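Local structure of fanconi-associated nuclease 1 homolog (5Y7Q) at residues A71-L76 with L83-V88. The protein belongs to the FAN1 family of nuclease-like proteins, pairing a helix-turn-helix region and a SAP domain with a VRR-NUC domain, and is bound to DNA here. Numbering follows the deposited sequence.
Sequences AAFAEL and LLVRMV. With nucleotides of chain B.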
loop_
_atom_site.group_PDB
_atom_site.type_symbol
_atom_site.label_atom_id
_atom_site.label_comp_id
_atom_site.label_asym_id
_atom_site.label_seq_id
_atom_site.Cartn_x
_atom_site.Cartn_y
_atom_site.Cartn_z
ATOM N N ALA A 71 -27.015 -1.985 19.255
ATOM C CA ALA A 71 -27.868 -2.297 20.406
ATOM C C ALA A 71 -28.201 -3.783 20.477
ATOM O O ALA A 71 -28.077 -4.421 21.540
ATOM C CB ALA A 71 -29.156 -1.471 20.342
ATOM N N ALA A 72 -28.644 -4.353 19.355
ATOM C CA ALA A 72 -29.016 -5.759 19.356
ATOM C C ALA A 72 -27.834 -6.616 19.788
ATOM O O ALA A 72 -27.977 -7.495 20.646
ATOM C CB ALA A 72 -29.532 -6.172 17.978
ATOM N N PHE A 73 -26.641 -6.327 19.239
ATOM C CA PHE A 73 -25.442 -7.061 19.622
ATOM C C PHE A 73 -25.185 -6.973 21.120
ATOM O O PHE A 73 -24.815 -7.971 21.752
ATOM C CB PHE A 73 -24.245 -6.524 18.848
ATOM C CG PHE A 73 -22.956 -7.249 19.142
ATOM C CD1 PHE A 73 -22.552 -8.306 18.356
ATOM C CD2 PHE A 73 -22.152 -6.866 20.203
ATOM C CE1 PHE A 73 -21.384 -8.972 18.622
ATOM C CE2 PHE A 73 -20.976 -7.531 20.469
ATOM C CZ PHE A 73 -20.596 -8.589 19.677
ATOM N N ALA A 74 -25.345 -5.780 21.705
ATOM C CA ALA A 74 -25.234 -5.662 23.159
ATOM C C ALA A 74 -26.222 -6.572 23.898
ATOM O O ALA A 74 -25.948 -7.006 25.027
ATOM C CB ALA A 74 -25.446 -4.213 23.582
ATOM N N GLU A 75 -27.371 -6.869 23.293
ATOM C CA GLU A 75 -28.303 -7.774 23.966
ATOM C C GLU A 75 -27.884 -9.246 23.929
ATOM O O GLU A 75 -28.423 -10.046 24.692
ATOM C CB GLU A 75 -29.702 -7.637 23.357
ATOM C CG GLU A 75 -30.191 -6.205 23.274
ATOM C CD GLU A 75 -30.027 -5.464 24.584
ATOM O OE1 GLU A 75 -30.443 -6.009 25.632
ATOM O OE2 GLU A 75 -29.466 -4.343 24.562
ATOM N N LEU A 76 -26.948 -9.630 23.079
ATOM C CA LEU A 76 -26.671 -11.046 22.892
ATOM C C LEU A 76 -25.968 -11.648 24.105
ATOM O O LEU A 76 -25.168 -10.981 24.766
ATOM C CB LEU A 76 -25.803 -11.258 21.663
ATOM C CG LEU A 76 -26.612 -11.152 20.384
ATOM C CD1 LEU A 76 -25.664 -10.920 19.232
ATOM C CD2 LEU A 76 -27.457 -12.415 20.233
ATOM N N LEU A 83 -19.230 -16.085 19.047
ATOM C CA LEU A 83 -19.362 -16.822 17.801
ATOM C C LEU A 83 -19.424 -15.872 16.628
ATOM O O LEU A 83 -18.748 -16.084 15.609
ATOM C CB LEU A 83 -20.598 -17.701 17.828
ATOM C CG LEU A 83 -20.691 -18.484 16.529
ATOM C CD1 LEU A 83 -19.430 -19.339 16.395
ATOM C CD2 LEU A 83 -21.972 -19.335 16.511
ATOM N N LEU A 84 -20.197 -14.796 16.772
ATOM C CA LEU A 84 -20.281 -13.819 15.698
ATOM C C LEU A 84 -18.901 -13.318 15.324
ATOM O O LEU A 84 -18.486 -13.381 14.154
ATOM C CB LEU A 84 -21.154 -12.643 16.103
ATOM C CG LEU A 84 -21.509 -11.820 14.871
ATOM C CD1 LEU A 84 -22.049 -12.770 13.811
ATOM C CD2 LEU A 84 -22.547 -10.775 15.217
ATOM N N VAL A 85 -18.165 -12.829 16.317
ATOM C CA VAL A 85 -16.895 -12.198 15.999
ATOM C C VAL A 85 -15.969 -13.201 15.332
ATOM O O VAL A 85 -15.274 -12.877 14.346
ATOM C CB VAL A 85 -16.301 -11.583 17.271
ATOM C CG1 VAL A 85 -14.934 -11.082 17.011
ATOM C CG2 VAL A 85 -17.198 -10.436 17.718
ATOM N N ARG A 86 -16.009 -14.459 15.793
ATOM C CA ARG A 86 -15.241 -15.497 15.116
ATOM C C ARG A 86 -15.605 -15.595 13.636
ATOM O O ARG A 86 -14.718 -15.651 12.784
ATOM C CB ARG A 86 -15.439 -16.836 15.802
ATOM C CG ARG A 86 -14.857 -16.884 17.162
ATOM C CD ARG A 86 -13.395 -16.609 17.159
ATOM N NE ARG A 86 -12.835 -17.160 18.380
ATOM C CZ ARG A 86 -11.536 -17.297 18.641
ATOM N NH1 ARG A 86 -10.642 -16.914 17.748
ATOM N NH2 ARG A 86 -11.146 -17.845 19.795
ATOM N N MET A 87 -16.900 -15.614 13.299
ATOM C CA MET A 87 -17.234 -15.723 11.877
ATOM C C MET A 87 -16.767 -14.493 11.093
ATOM O O MET A 87 -16.270 -14.619 9.962
ATOM C CB MET A 87 -18.740 -15.939 11.700
ATOM C CG MET A 87 -19.277 -17.176 12.452
ATOM S SD MET A 87 -21.051 -17.292 12.572
ATOM C CE MET A 87 -21.442 -17.431 10.859
ATOM N N VAL A 88 -16.890 -13.308 11.692
ATOM C CA VAL A 88 -16.540 -12.069 11.010
ATOM C C VAL A 88 -15.055 -12.024 10.701
ATOM O O VAL A 88 -14.646 -11.565 9.635
ATOM C CB VAL A 88 -16.971 -10.867 11.865
ATOM C CG1 VAL A 88 -16.510 -9.564 11.240
ATOM C CG2 VAL A 88 -18.500 -10.876 12.091
ATOM P P DG B 10 -7.047 -18.131 19.848
ATOM O OP1 DG B 10 -7.360 -19.150 20.872
ATOM O OP2 DG B 10 -8.065 -17.231 19.282
ATOM O "O5'" DG B 10 -5.852 -17.296 20.475
ATOM C "C5'" DG B 10 -4.714 -17.991 20.960
ATOM C "C4'" DG B 10 -3.533 -17.075 21.012
ATOM O "O4'" DG B 10 -3.132 -16.764 19.664
ATOM C "C3'" DG B 10 -3.821 -15.746 21.702
ATOM O "O3'" DG B 10 -2.976 -15.583 22.815
ATOM C "C2'" DG B 10 -3.550 -14.680 20.642
ATOM C "C1'" DG B 10 -2.746 -15.420 19.590
ATOM N N9 DG B 10 -3.031 -14.933 18.260
ATOM C C8 DG B 10 -4.266 -14.628 17.738
ATOM N N7 DG B 10 -4.220 -14.197 16.510
ATOM C C5 DG B 10 -2.863 -14.205 16.205
ATOM C C6 DG B 10 -2.189 -13.836 15.013
ATOM O O6 DG B 10 -2.680 -13.408 13.950
ATOM N N1 DG B 10 -0.801 -13.995 15.140
ATOM C C2 DG B 10 -0.155 -14.449 16.280
ATOM N N2 DG B 10 1.178 -14.544 16.223
ATOM N N3 DG B 10 -0.775 -14.799 17.390
ATOM C C4 DG B 10 -2.121 -14.650 17.284
#
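A small, buried apolar contact joins the C-terminal end of helix 64-75 to the second half of helix 78-89, two successive helices within the range of the FAN1 HTH domain. F73 reaches across from the first helix to L84 and V85 of the second, and the two segments together bury 112 Å². The CA atoms of F73 and L84, the nearest across the pair, are 9.4 Å apart, a spacing bridged by the ring of F73 and the CD2 branch of L84. A chi1 of -178° sets CG of F73 anti to the backbone N and carries the ring across the gap between the helices. The CD2 methyl of L84 meets that ring at its edge, close to the ring plane, and lies 4.0 Å from both CD1 and CE1 of F73, beside the bond between them. V85 adds a looser touch at the far end of the ring, its CG2 methyl approaching F73 CZ obliquely at 4.3 Å.

The next residue, R86, uses another side of helix 78-89 to reach the bound DNA, where both terminal nitrogens of its guanidinium donate to one phosphate oxygen. R86 NH1 lies 3.0 Å and R86 NH2 3.2 Å from OP2 of DG10 of chain B, with N-H...O angles of 151° and 142°. This oxygen sits at the guanidinium edge, near its plane. E104 forms a salt bridge with R86 NH2, consistent with E104 helping to hold the guanidinium in place, and Y43 makes a cation-pi contact with the same arginine.

Helix 42-57 flanks the pair, with L44, F47 and L51 packing on F73, and Y43 and F47 on V85. L76 and L83 rest on helix 108-118, while L84, M87 and V88 touch L187 of strand 184-187.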